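Long-range contacts in adenosine deaminase (Burkholderia ambifaria, PDB 4GXW), which probably deaminates adenine or a related purine, as a zinc-binding TIM-barrel member of the adenosine and AMP deaminase family: residues F25-P30 with A106-R111; D93-A98 with I137-R142; V110-F115 with G151-P156; W173-R178 with A209-T214; G335-W340 with A348-W353. All blocks are in the same frame, centred on the assembly; numbering follows the deposited sequence.

Interaction 1 (F25-P30 with A106-R111)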
# COMPACT_ATOMS: atom_id res chain seq x y z
N PHE A 25 -4.25 15.41 -14.85
CA PHE A 25 -4.92 15.62 -13.56
C PHE A 25 -4.48 14.59 -12.53
O PHE A 25 -4.06 14.94 -11.44
CB PHE A 25 -6.45 15.62 -13.73
CG PHE A 25 -7.21 15.68 -12.44
CD1 PHE A 25 -7.39 16.89 -11.77
CD2 PHE A 25 -7.74 14.53 -11.88
CE1 PHE A 25 -8.09 16.94 -10.58
CE2 PHE A 25 -8.44 14.58 -10.69
CZ PHE A 25 -8.62 15.79 -10.03
N PHE A 26 -4.57 13.31 -12.88
CA PHE A 26 -4.25 12.26 -11.91
C PHE A 26 -2.79 12.33 -11.49
O PHE A 26 -2.46 12.08 -10.33
CB PHE A 26 -4.60 10.87 -12.46
CG PHE A 26 -6.07 10.69 -12.74
CD1 PHE A 26 -7.01 10.96 -11.75
CD2 PHE A 26 -6.51 10.27 -13.99
CE1 PHE A 26 -8.36 10.82 -12.00
CE2 PHE A 26 -7.86 10.11 -14.24
CZ PHE A 26 -8.79 10.39 -13.25
N HIS A 27 -1.93 12.67 -12.44
CA HIS A 27 -0.51 12.81 -12.17
C HIS A 27 -0.19 13.97 -11.22
O HIS A 27 0.62 13.81 -10.31
CB HIS A 27 0.29 12.95 -13.47
CG HIS A 27 1.77 12.94 -13.26
ND1 HIS A 27 2.52 11.79 -13.29
CD2 HIS A 27 2.64 13.95 -12.97
CE1 HIS A 27 3.79 12.08 -13.04
NE2 HIS A 27 3.88 13.38 -12.84
N ALA A 28 -0.82 15.12 -11.46
CA ALA A 28 -0.55 16.34 -10.70
C ALA A 28 -1.09 16.30 -9.27
O ALA A 28 -0.61 17.02 -8.40
CB ALA A 28 -1.11 17.54 -11.44
N LEU A 29 -2.10 15.46 -9.04
CA LEU A 29 -2.73 15.34 -7.72
C LEU A 29 -1.70 15.11 -6.63
O LEU A 29 -0.91 14.18 -6.72
CB LEU A 29 -3.71 14.16 -7.69
CG LEU A 29 -5.06 14.22 -8.38
CD1 LEU A 29 -5.90 13.01 -8.00
CD2 LEU A 29 -5.77 15.50 -8.01
N PRO A 30 -1.71 15.95 -5.59
CA PRO A 30 -0.81 15.63 -4.47
C PRO A 30 -1.32 14.39 -3.76
O PRO A 30 -2.54 14.24 -3.60
CB PRO A 30 -0.89 16.86 -3.56
CG PRO A 30 -2.14 17.59 -3.99
CD PRO A 30 -2.44 17.21 -5.40
N ALA A 106 7.73 9.69 -5.65
CA ALA A 106 7.87 11.15 -5.75
C ALA A 106 7.58 11.64 -7.17
O ALA A 106 7.01 12.72 -7.35
CB ALA A 106 9.25 11.60 -5.30
N ALA A 107 7.94 10.84 -8.16
CA ALA A 107 7.74 11.21 -9.56
C ALA A 107 6.25 11.34 -9.88
O ALA A 107 5.88 11.99 -10.86
CB ALA A 107 8.40 10.19 -10.48
N HIS A 108 5.41 10.74 -9.05
CA HIS A 108 3.96 10.81 -9.22
C HIS A 108 3.30 11.70 -8.18
O HIS A 108 2.11 11.58 -7.91
CB HIS A 108 3.35 9.41 -9.22
CG HIS A 108 3.67 8.65 -10.46
ND1 HIS A 108 2.93 8.79 -11.61
CD2 HIS A 108 4.67 7.79 -10.76
CE1 HIS A 108 3.46 8.04 -12.57
NE2 HIS A 108 4.51 7.42 -12.07
N ASN A 109 4.09 12.61 -7.62
CA ASN A 109 3.61 13.58 -6.64
C ASN A 109 3.09 12.97 -5.34
O ASN A 109 2.26 13.57 -4.65
CB ASN A 109 2.59 14.53 -7.27
CG ASN A 109 3.23 15.49 -8.25
OD1 ASN A 109 4.16 16.23 -7.88
ND2 ASN A 109 2.79 15.46 -9.50
N VAL A 110 3.60 11.79 -5.00
CA VAL A 110 3.48 11.31 -3.64
C VAL A 110 4.43 12.15 -2.78
O VAL A 110 5.64 12.19 -3.04
CB VAL A 110 3.81 9.81 -3.52
CG1 VAL A 110 3.75 9.38 -2.06
CG2 VAL A 110 2.82 8.98 -4.36
N ARG A 111 3.87 12.84 -1.79
CA ARG A 111 4.65 13.74 -0.94
C ARG A 111 5.02 13.08 0.38
O ARG A 111 5.91 13.55 1.09
CB ARG A 111 3.88 15.03 -0.71
CG ARG A 111 3.71 15.80 -2.01
CD ARG A 111 2.83 17.03 -1.87
NE ARG A 111 2.77 17.76 -3.13
CZ ARG A 111 2.03 18.86 -3.32
NH1 ARG A 111 1.32 19.35 -2.33
NH2 ARG A 111 2.03 19.46 -4.50
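Asn109, the C-prime residue of the Schellman motif that ends helix 91-106, grips the last turn of helix 20-28 through His27, just before the two segments run into neighbouring strands of the TIM barrel. The positive phi of Asn109 (64°) turns the chain out of the helix, and its backbone N closes back on Ala106 O at 2.9 Å. The side chain, aimed at the other segment, donates ND2 to His27 O over 2.8 Å. This bond is almost straight (176°), and the acceptor lies in the plane of the amide. The carbonyl of His27, in the last turn of its helix, thus finds a partner across the contact.

The imidazole of His27 crosses Asn109 at about a right angle. Its CG is anti to the backbone N (chi1 -174°), a setting that carries CE1 to 3.0 Å from Ala107 O. The His108 ring meets it obliquely, with centroids 5.0 Å apart, while ND1 of His108 is bonded to Ser311. Lys31 NZ ties the two segments together as well, binding both Leu29 O and His108 O. Farther along, the extended Arg111, salt-bridged to Glu356, presents one face of its guanidinium to Pro30, whose CB sits 3.5 Å from CZ, over the centre of the group.

Interaction 2 (D93-A98 with I137-R142)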
# COMPACT_ATOMS: atom_id res chain seq x y z
N ASP A 93 21.31 -3.47 -0.31
CA ASP A 93 20.25 -3.79 -1.25
C ASP A 93 18.92 -3.21 -0.78
O ASP A 93 18.12 -2.74 -1.59
CB ASP A 93 20.11 -5.30 -1.41
CG ASP A 93 21.36 -5.95 -1.97
OD1 ASP A 93 22.18 -5.27 -2.64
OD2 ASP A 93 21.53 -7.17 -1.74
N LEU A 94 18.69 -3.25 0.53
CA LEU A 94 17.48 -2.68 1.13
C LEU A 94 17.49 -1.16 1.02
O LEU A 94 16.45 -0.54 0.75
CB LEU A 94 17.35 -3.10 2.59
CG LEU A 94 17.13 -4.61 2.77
CD1 LEU A 94 17.27 -5.01 4.23
CD2 LEU A 94 15.78 -5.03 2.24
N ARG A 95 18.66 -0.54 1.22
CA ARG A 95 18.80 0.89 1.01
C ARG A 95 18.40 1.23 -0.43
O ARG A 95 17.59 2.14 -0.67
CB ARG A 95 20.24 1.36 1.24
CG ARG A 95 20.42 2.87 1.01
CD ARG A 95 21.83 3.28 0.60
NE ARG A 95 22.34 2.46 -0.50
CZ ARG A 95 22.06 2.65 -1.79
NH1 ARG A 95 21.29 3.66 -2.19
NH2 ARG A 95 22.58 1.84 -2.70
N ARG A 96 18.98 0.50 -1.38
CA ARG A 96 18.70 0.77 -2.79
C ARG A 96 17.22 0.68 -3.14
O ARG A 96 16.67 1.58 -3.80
CB ARG A 96 19.52 -0.16 -3.69
CG ARG A 96 19.30 0.11 -5.17
CD ARG A 96 20.18 -0.77 -6.03
NE ARG A 96 19.91 -0.56 -7.45
CZ ARG A 96 20.59 -1.12 -8.44
NH1 ARG A 96 21.59 -1.94 -8.17
NH2 ARG A 96 20.26 -0.86 -9.69
N ILE A 97 16.56 -0.39 -2.73
CA ILE A 97 15.17 -0.55 -3.13
C ILE A 97 14.24 0.45 -2.43
O ILE A 97 13.25 0.88 -3.02
CB ILE A 97 14.65 -2.01 -3.07
CG1 ILE A 97 14.68 -2.58 -1.66
CG2 ILE A 97 15.45 -2.89 -4.04
CD1 ILE A 97 13.98 -3.92 -1.56
N ALA A 98 14.59 0.85 -1.20
CA ALA A 98 13.82 1.90 -0.52
C ALA A 98 13.96 3.23 -1.26
O ALA A 98 12.98 3.92 -1.52
CB ALA A 98 14.25 2.03 0.94
N ILE A 137 17.60 0.83 5.35
CA ILE A 137 16.35 1.36 4.83
C ILE A 137 16.18 2.84 5.21
O ILE A 137 15.79 3.66 4.38
CB ILE A 137 15.13 0.53 5.32
CG1 ILE A 137 15.20 -0.88 4.74
CG2 ILE A 137 13.82 1.20 4.92
CD1 ILE A 137 14.24 -1.88 5.37
N VAL A 138 16.50 3.17 6.45
CA VAL A 138 16.40 4.55 6.93
C VAL A 138 17.33 5.48 6.13
O VAL A 138 16.95 6.61 5.81
CB VAL A 138 16.68 4.63 8.45
CG1 VAL A 138 16.88 6.07 8.89
CG2 VAL A 138 15.52 4.00 9.22
N THR A 139 18.51 4.99 5.78
CA THR A 139 19.41 5.77 4.93
C THR A 139 18.78 6.04 3.57
O THR A 139 18.85 7.17 3.06
CB THR A 139 20.75 5.05 4.72
OG1 THR A 139 21.42 4.94 5.99
CG2 THR A 139 21.64 5.81 3.76
N GLY A 140 18.15 5.02 3.00
CA GLY A 140 17.46 5.18 1.73
C GLY A 140 16.36 6.23 1.84
O GLY A 140 16.20 7.06 0.95
N MET A 141 15.61 6.18 2.94
CA MET A 141 14.57 7.18 3.21
C MET A 141 15.14 8.59 3.32
O MET A 141 14.62 9.52 2.71
CB MET A 141 13.81 6.82 4.49
CG MET A 141 13.09 5.49 4.38
SD MET A 141 12.49 4.87 5.95
CE MET A 141 11.14 5.99 6.28
N ARG A 142 16.22 8.75 4.08
CA ARG A 142 16.80 10.07 4.28
C ARG A 142 17.39 10.61 2.98
O ARG A 142 17.23 11.80 2.67
CB ARG A 142 17.83 10.03 5.41
CG ARG A 142 17.18 9.86 6.77
CD ARG A 142 18.17 9.65 7.91
NE ARG A 142 17.46 9.37 9.16
CZ ARG A 142 18.04 8.94 10.27
NH1 ARG A 142 19.36 8.73 10.30
NH2 ARG A 142 17.30 8.70 11.34
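Ile137 sets its two branches against two residues one turn apart on helix 91-106, a simple example of how parallel barrel helices interlock. The CG1 branch leans on Leu94, with Ile137 CG1 3.8 Å from Leu94 CB. CG2, anti to the backbone N, points to the methyl of Ala98 and leaves 4.1 Å between Ile137 CG2 and Ala98 CB.

On the more exposed flank Arg95 takes over. With its CG anti to the backbone N (chi1 179°), the start of its chain lies alongside the bare backbone of Gly140, Arg95 CG standing 3.7 Å from Gly140 N. The next carbon, Arg95 CD, meets the methyl CG2 of Thr139 at 4.1 Å. There the chain bends at chi3, and the guanidinium turns back to a salt bridge with Asp92 of its own helix.

Gly140 has no side chain to hold the backbones apart: its CA comes within 4.6 Å of Arg95 CA, and the segment axes approach to 7.3 Å, crossing at -32°. The contact is wholly one of van der Waals packing. These helices form adjacent parts of the outer layer of the barrel, where Ile137 also touches Phe115 and Trp117 of strand 110-117 and Leu154 of strand 151-159.

Interaction 3 (V110-F115 with G151-P156); sequences VRHAEF and GARLIP
Arg111 and Gly151 open a parallel ladder between the second and third strands of the barrel sheet, and backbone hydrogen bonds are its first ingredient. Gly151 N donates to Arg111 O at 3.0 Å. Gly151 O then accepts from Ala113 N, Ala113 O from Arg153 N, Arg153 O from Phe115 N, and Phe115 O from Ile155 N, so that the odd-numbered residues of both strands bond alternately forward and back. CA-H...O contacts fill the steps between, the shortest from Ala152 CA to Ala113 O at 3.0 Å.

Polar side chains occupy the face of His112, Glu114 and Arg153. His112 donates NE2 to Glu114 OE2 (2.7 Å), which lies in the ring plane and uses its anti lone pair. The neighbouring ring atom, His112 CE1, lies over the face of the Arg153 guanidinium, offset toward its rim and 3.8 Å from NH1, with the planes 75° apart. Arg153 NH1 in turn donates to Ala152 O, and Glu114 OE1 is salt-bridged to Arg238.

Apolar packing governs the reverse face. Phe115, its CG between backbone N and carbonyl carbon (chi1 62°), swings its ring across the neighbouring strand: CE2 reaches Leu154 CD1 at 3.6 Å, while Ala152 CB meets the ring edge. This apolar face is covered by Met141 and Ile137 of helix 130-148 and by Leu102 of helix 91-106.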
# COMPACT_ATOMS: atom_id res chain seq x y z
N VAL A 110 3.60 11.79 -5.00
CA VAL A 110 3.48 11.31 -3.64
C VAL A 110 4.43 12.15 -2.78
O VAL A 110 5.64 12.19 -3.04
CB VAL A 110 3.81 9.81 -3.52
CG1 VAL A 110 3.75 9.38 -2.06
CG2 VAL A 110 2.82 8.98 -4.36
N ARG A 111 3.87 12.84 -1.79
CA ARG A 111 4.65 13.74 -0.94
C ARG A 111 5.02 13.08 0.38
O ARG A 111 5.91 13.55 1.09
CB ARG A 111 3.88 15.03 -0.71
CG ARG A 111 3.71 15.80 -2.01
CD ARG A 111 2.83 17.03 -1.87
NE ARG A 111 2.77 17.76 -3.13
CZ ARG A 111 2.03 18.86 -3.32
NH1 ARG A 111 1.32 19.35 -2.33
NH2 ARG A 111 2.03 19.46 -4.50
N HIS A 112 4.33 11.99 0.69
CA HIS A 112 4.52 11.26 1.93
C HIS A 112 4.13 9.81 1.68
O HIS A 112 3.01 9.54 1.25
CB HIS A 112 3.65 11.87 3.04
CG HIS A 112 3.72 11.14 4.34
ND1 HIS A 112 4.73 11.34 5.26
CD2 HIS A 112 2.90 10.20 4.88
CE1 HIS A 112 4.54 10.56 6.30
NE2 HIS A 112 3.44 9.85 6.10
N ALA A 113 5.06 8.89 1.94
CA ALA A 113 4.83 7.46 1.71
C ALA A 113 5.13 6.66 2.97
O ALA A 113 6.20 6.80 3.56
CB ALA A 113 5.70 6.94 0.56
N GLU A 114 4.19 5.81 3.38
CA GLU A 114 4.43 4.88 4.48
C GLU A 114 4.40 3.49 3.87
O GLU A 114 3.41 3.13 3.22
CB GLU A 114 3.36 5.06 5.56
CG GLU A 114 3.23 6.52 5.98
CD GLU A 114 2.27 6.76 7.12
OE1 GLU A 114 1.74 5.79 7.71
OE2 GLU A 114 2.04 7.95 7.44
N PHE A 115 5.48 2.74 4.05
CA PHE A 115 5.64 1.47 3.34
C PHE A 115 6.01 0.31 4.25
O PHE A 115 6.63 0.50 5.30
CB PHE A 115 6.62 1.62 2.16
CG PHE A 115 8.03 2.00 2.56
CD1 PHE A 115 8.39 3.33 2.73
CD2 PHE A 115 8.99 1.02 2.74
CE1 PHE A 115 9.71 3.67 3.08
CE2 PHE A 115 10.30 1.37 3.08
CZ PHE A 115 10.65 2.69 3.26
N GLY A 151 8.62 12.76 1.95
CA GLY A 151 8.70 12.27 3.32
C GLY A 151 8.25 10.82 3.39
O GLY A 151 7.53 10.34 2.51
N ALA A 152 8.68 10.10 4.42
CA ALA A 152 8.34 8.68 4.50
C ALA A 152 8.35 8.15 5.92
O ALA A 152 9.04 8.69 6.80
CB ALA A 152 9.29 7.86 3.62
N ARG A 153 7.58 7.09 6.14
CA ARG A 153 7.69 6.28 7.35
C ARG A 153 7.83 4.81 6.98
O ARG A 153 7.26 4.36 5.98
CB ARG A 153 6.46 6.44 8.26
CG ARG A 153 6.17 7.86 8.70
CD ARG A 153 7.25 8.39 9.64
NE ARG A 153 6.93 9.74 10.12
CZ ARG A 153 7.19 10.86 9.45
NH1 ARG A 153 7.78 10.81 8.26
NH2 ARG A 153 6.86 12.03 9.98
N LEU A 154 8.57 4.08 7.80
CA LEU A 154 8.75 2.64 7.65
C LEU A 154 7.83 1.92 8.63
O LEU A 154 7.75 2.29 9.81
CB LEU A 154 10.20 2.27 7.95
CG LEU A 154 10.57 0.79 7.91
CD1 LEU A 154 10.29 0.22 6.53
CD2 LEU A 154 12.04 0.63 8.28
N ILE A 155 7.15 0.89 8.14
CA ILE A 155 6.22 0.10 8.94
C ILE A 155 6.66 -1.36 8.89
O ILE A 155 6.26 -2.12 8.00
CB ILE A 155 4.76 0.26 8.44
CG1 ILE A 155 4.35 1.73 8.41
CG2 ILE A 155 3.80 -0.55 9.32
CD1 ILE A 155 2.97 1.98 7.79
N PRO A 156 7.51 -1.77 9.85
CA PRO A 156 7.88 -3.19 9.94
C PRO A 156 6.60 -4.00 10.12
O PRO A 156 5.73 -3.63 10.91
CB PRO A 156 8.77 -3.23 11.19
CG PRO A 156 9.34 -1.84 11.28
CD PRO A 156 8.21 -0.94 10.84

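Interaction 4 (W173-R178 with A209-T214); sequences WMKANR and AGFRTT
Lys175 and Ala209 mark the nearest approach of the two backbones, their CA atoms 7.2 Å apart, where the last turn of helix 164-176 passes a Schellman motif whose Gly210, at a phi of 89°, turns the chain away from helix 200-208.

Phe211 offers its ring to this helix. Met174 comes down on one face, its CE methyl 3.6 Å from the ring centroid and only 7° off the normal, a CH-pi contact; the bend at chi3 brings the methyl inward and leaves SD farther up the same normal, as a Met-aromatic contact. Lys175 lies at the ring's edge instead, and its CG also packs on the methyl of Ala209, with 3.9 Å between Lys175 CG and Ala209 CB.

In the alternating beta-alpha order of the barrel, helix 164-176 precedes strand 184-188 and helix 200-208 precedes strand 212-217, so the contact joins the tail ends of two successive outer helices.

Arg178, just beyond its helix, extends from CG to NE to reach the carbonyl that the Schellman turn presents. Its NH2 donates to Ala209 O at 2.9 Å, in the carbonyl plane and on a lone pair, while NH1 adds a weak bond to the same oxygen. The guanidinium runs nearly parallel to the Phe211 ring, their planes 9° apart, and Arg178 NH1 stands 3.7 Å from Phe211 CZ.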
# COMPACT_ATOMS: atom_id res chain seq x y z
N TRP A 173 12.84 -5.83 18.36
CA TRP A 173 13.83 -5.20 17.48
C TRP A 173 13.59 -3.70 17.35
O TRP A 173 14.54 -2.91 17.40
CB TRP A 173 13.81 -5.84 16.09
CG TRP A 173 14.49 -7.17 16.02
CD1 TRP A 173 15.60 -7.55 16.72
CD2 TRP A 173 14.11 -8.28 15.21
NE1 TRP A 173 15.94 -8.84 16.38
CE2 TRP A 173 15.03 -9.31 15.46
CE3 TRP A 173 13.08 -8.50 14.29
CZ2 TRP A 173 14.95 -10.55 14.82
CZ3 TRP A 173 13.01 -9.73 13.66
CH2 TRP A 173 13.93 -10.74 13.94
N MET A 174 12.33 -3.32 17.18
CA MET A 174 11.98 -1.91 16.99
C MET A 174 12.32 -1.08 18.22
O MET A 174 12.86 0.02 18.10
CB MET A 174 10.50 -1.76 16.64
CG MET A 174 10.15 -2.29 15.24
SD MET A 174 8.39 -2.42 14.95
CE MET A 174 7.88 -0.70 15.04
N LYS A 175 12.02 -1.62 19.40
CA LYS A 175 12.34 -0.95 20.66
C LYS A 175 13.84 -0.74 20.85
O LYS A 175 14.26 0.26 21.46
CB LYS A 175 11.78 -1.74 21.85
CG LYS A 175 10.28 -1.61 22.01
CD LYS A 175 9.76 -2.35 23.24
CE LYS A 175 9.61 -3.84 22.97
NZ LYS A 175 8.78 -4.53 24.02
N ALA A 176 14.64 -1.67 20.35
CA ALA A 176 16.09 -1.64 20.49
C ALA A 176 16.75 -0.74 19.45
O ALA A 176 17.95 -0.46 19.52
CB ALA A 176 16.66 -3.06 20.39
N ASN A 177 15.97 -0.30 18.46
CA ASN A 177 16.48 0.49 17.35
C ASN A 177 15.56 1.65 17.00
O ASN A 177 15.16 1.80 15.85
CB ASN A 177 16.65 -0.38 16.11
CG ASN A 177 17.71 -1.44 16.27
OD1 ASN A 177 18.89 -1.19 16.03
ND2 ASN A 177 17.29 -2.64 16.69
N ARG A 178 15.22 2.47 17.98
CA ARG A 178 14.24 3.52 17.73
C ARG A 178 14.76 4.56 16.74
O ARG A 178 15.93 4.93 16.77
CB ARG A 178 13.79 4.20 19.03
CG ARG A 178 12.89 3.32 19.89
CD ARG A 178 12.40 4.09 21.11
NE ARG A 178 11.54 3.30 21.98
CZ ARG A 178 10.22 3.20 21.84
NH1 ARG A 178 9.60 3.85 20.87
NH2 ARG A 178 9.51 2.45 22.68
N ALA A 209 4.64 0.24 23.55
CA ALA A 209 5.91 0.87 23.21
C ALA A 209 5.71 2.21 22.50
O ALA A 209 6.69 2.84 22.10
CB ALA A 209 6.74 -0.07 22.34
N GLY A 210 4.46 2.62 22.34
CA GLY A 210 4.15 3.91 21.73
C GLY A 210 4.01 3.89 20.22
O GLY A 210 3.90 4.95 19.60
N PHE A 211 4.00 2.71 19.62
CA PHE A 211 3.87 2.61 18.17
C PHE A 211 2.42 2.62 17.72
O PHE A 211 1.53 2.15 18.43
CB PHE A 211 4.57 1.35 17.66
CG PHE A 211 6.06 1.39 17.81
CD1 PHE A 211 6.82 2.29 17.06
CD2 PHE A 211 6.71 0.55 18.71
CE1 PHE A 211 8.20 2.34 17.21
CE2 PHE A 211 8.09 0.60 18.86
CZ PHE A 211 8.84 1.49 18.12
N ARG A 212 2.19 3.17 16.53
CA ARG A 212 0.90 3.01 15.87
C ARG A 212 0.82 1.62 15.25
O ARG A 212 1.84 0.93 15.12
CB ARG A 212 0.69 4.08 14.80
CG ARG A 212 0.45 5.47 15.38
CD ARG A 212 0.39 6.43 14.24
NE ARG A 212 -0.16 7.75 14.51
CZ ARG A 212 0.56 8.87 14.49
NH1 ARG A 212 1.87 8.81 14.25
NH2 ARG A 212 -0.02 10.03 14.72
N THR A 213 -0.39 1.18 14.93
CA THR A 213 -0.56 -0.13 14.32
C THR A 213 -1.60 -0.10 13.21
O THR A 213 -2.56 0.68 13.23
CB THR A 213 -0.94 -1.24 15.36
OG1 THR A 213 -2.29 -1.10 15.77
CG2 THR A 213 -0.03 -1.25 16.59
N THR A 214 -1.40 -0.99 12.25
CA THR A 214 -2.35 -1.22 11.18
C THR A 214 -2.40 -2.73 10.93
O THR A 214 -1.61 -3.48 11.50
CB THR A 214 -1.98 -0.43 9.89
OG1 THR A 214 -3.03 -0.58 8.92
CG2 THR A 214 -0.66 -0.90 9.31

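Interaction 5 (G335-W340 with A348-W353); sequences GIDGAW and AWRAAW
Ile336, with CG1 anti to its carbonyl carbon (chi1 -70°) and CD1 carried on outward (chi2 163°), lays its longer branch against two tryptophans one turn apart on helix 343-371. CD1 rests 3.8 Å from Trp349 CB and 4.0 Å from Trp353 CE3. The two indoles overlap near their rims, Trp353 CZ2 lying over one face of Trp349, and Ala339 CB meets the edge of Trp349 at CZ3. The shorter branch of Ile336 turns to Arg350, where CG2 lies over one face of the guanidinium and 4.0 Å from Arg350 CG.

Two consecutive helices, 325-338 and 343-371, joined by a short connection, pack together here near the starts of strands 31-33 and 110-117, through one apolar patch and one ion pair. Beside this patch, Arg350 NH2 donates to Asp337 OD1 over 2.7 Å at 165°, meeting the oxygen nearly along its C-O bond. Arg350 NE makes a weak second bond to the same oxygen and also donates to a water at 2.6 Å, in the guanidinium plane.

Asp337 OD2 is engaged as well, in a salt bridge with Lys295. A carboxylate held between two cations in this way would be expected to stay ionised, and the pair is likely to restrict the rotation of both side chains.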
# COMPACT_ATOMS: atom_id res chain seq x y z
N GLY A 335 -6.61 10.24 3.09
CA GLY A 335 -5.20 9.92 3.20
C GLY A 335 -4.47 10.79 4.22
O GLY A 335 -3.61 10.30 4.96
N ILE A 336 -4.80 12.07 4.26
CA ILE A 336 -4.24 12.97 5.25
C ILE A 336 -4.66 12.54 6.66
O ILE A 336 -3.83 12.42 7.56
CB ILE A 336 -4.65 14.43 4.99
CG1 ILE A 336 -3.96 14.94 3.72
CG2 ILE A 336 -4.29 15.30 6.18
CD1 ILE A 336 -4.58 16.20 3.13
N ASP A 337 -5.96 12.27 6.83
CA ASP A 337 -6.46 11.82 8.13
C ASP A 337 -5.81 10.53 8.59
O ASP A 337 -5.53 10.36 9.77
CB ASP A 337 -7.98 11.61 8.08
CG ASP A 337 -8.75 12.89 7.89
OD1 ASP A 337 -8.22 13.97 8.20
OD2 ASP A 337 -9.92 12.81 7.44
N GLY A 338 -5.58 9.61 7.66
CA GLY A 338 -5.04 8.31 8.02
C GLY A 338 -3.54 8.26 8.24
O GLY A 338 -3.05 7.30 8.82
N ALA A 339 -2.82 9.27 7.77
CA ALA A 339 -1.36 9.26 7.84
C ALA A 339 -0.84 9.29 9.28
O ALA A 339 -1.48 9.84 10.19
CB ALA A 339 -0.77 10.42 7.03
N TRP A 340 0.34 8.72 9.47
CA TRP A 340 0.96 8.65 10.77
C TRP A 340 1.92 9.82 10.95
O TRP A 340 3.14 9.66 11.04
CB TRP A 340 1.64 7.29 10.95
CG TRP A 340 0.62 6.19 11.13
CD1 TRP A 340 -0.74 6.34 11.26
CD2 TRP A 340 0.88 4.78 11.20
NE1 TRP A 340 -1.34 5.10 11.41
CE2 TRP A 340 -0.37 4.14 11.37
CE3 TRP A 340 2.03 4.01 11.12
CZ2 TRP A 340 -0.48 2.75 11.49
CZ3 TRP A 340 1.92 2.63 11.23
CH2 TRP A 340 0.67 2.02 11.42
N ALA A 348 -1.77 21.43 8.10
CA ALA A 348 -1.08 22.13 7.03
C ALA A 348 -1.39 21.50 5.67
O ALA A 348 -1.67 22.20 4.70
CB ALA A 348 0.43 22.15 7.29
N TRP A 349 -1.38 20.17 5.60
CA TRP A 349 -1.68 19.50 4.35
C TRP A 349 -3.11 19.79 3.90
O TRP A 349 -3.35 20.05 2.72
CB TRP A 349 -1.48 17.98 4.48
CG TRP A 349 -0.03 17.54 4.53
CD1 TRP A 349 1.07 18.30 4.25
CD2 TRP A 349 0.47 16.24 4.88
NE1 TRP A 349 2.22 17.55 4.40
CE2 TRP A 349 1.87 16.29 4.78
CE3 TRP A 349 -0.15 15.04 5.25
CZ2 TRP A 349 2.68 15.17 5.06
CZ3 TRP A 349 0.66 13.94 5.53
CH2 TRP A 349 2.05 14.02 5.43
N ARG A 350 -4.06 19.77 4.83
CA ARG A 350 -5.43 20.07 4.44
C ARG A 350 -5.55 21.47 3.88
O ARG A 350 -6.17 21.69 2.84
CB ARG A 350 -6.39 19.94 5.62
CG ARG A 350 -6.57 18.53 6.12
CD ARG A 350 -7.65 18.46 7.19
NE ARG A 350 -7.54 17.20 7.91
CZ ARG A 350 -6.97 17.07 9.11
NH1 ARG A 350 -6.49 18.13 9.75
NH2 ARG A 350 -6.90 15.87 9.67
N ALA A 351 -4.94 22.43 4.57
CA ALA A 351 -5.04 23.83 4.17
C ALA A 351 -4.36 24.10 2.82
O ALA A 351 -4.80 24.97 2.07
CB ALA A 351 -4.46 24.74 5.25
N ALA A 352 -3.30 23.37 2.51
CA ALA A 352 -2.56 23.59 1.27
C ALA A 352 -3.04 22.73 0.11
O ALA A 352 -3.20 23.21 -1.00
CB ALA A 352 -1.07 23.39 1.48
N TRP A 353 -3.26 21.44 0.36
CA TRP A 353 -3.59 20.53 -0.73
C TRP A 353 -5.02 20.67 -1.25
O TRP A 353 -5.27 20.40 -2.43
CB TRP A 353 -3.36 19.07 -0.35
CG TRP A 353 -1.96 18.70 0.07
CD1 TRP A 353 -0.92 19.54 0.36
CD2 TRP A 353 -1.46 17.37 0.23
NE1 TRP A 353 0.19 18.80 0.72
CE2 TRP A 353 -0.12 17.47 0.64
CE3 TRP A 353 -2.03 16.11 0.07
CZ2 TRP A 353 0.67 16.35 0.90
CZ3 TRP A 353 -1.25 14.99 0.32
CH2 TRP A 353 0.09 15.12 0.73
O HOH W 1 -8.32 15.59 5.96

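Overall arrangement
Interaction 3 lies centrally among the five. It shares Val110 and Arg111 with interaction 1, and it touches interaction 2 through Met141 CE, 3.5 Å from Ala152 O. Interaction 4 meets it where Met174 SD stands 3.8 Å from Pro156 CG. Residues 335-340 and 348-353 touch it too: Trp340 N lies 2.8 Å from Glu114 OE2, probably hydrogen-bonded, while Trp340 also packs on Arg212 of interaction 4, and Trp353 joins interactions 1 and 5 by covering Pro30. The zinc ion, held by His35, His37, His216 and Asp301, is about 10 Å from the side chain of Phe115; interactions 1 and 4 lie away from it.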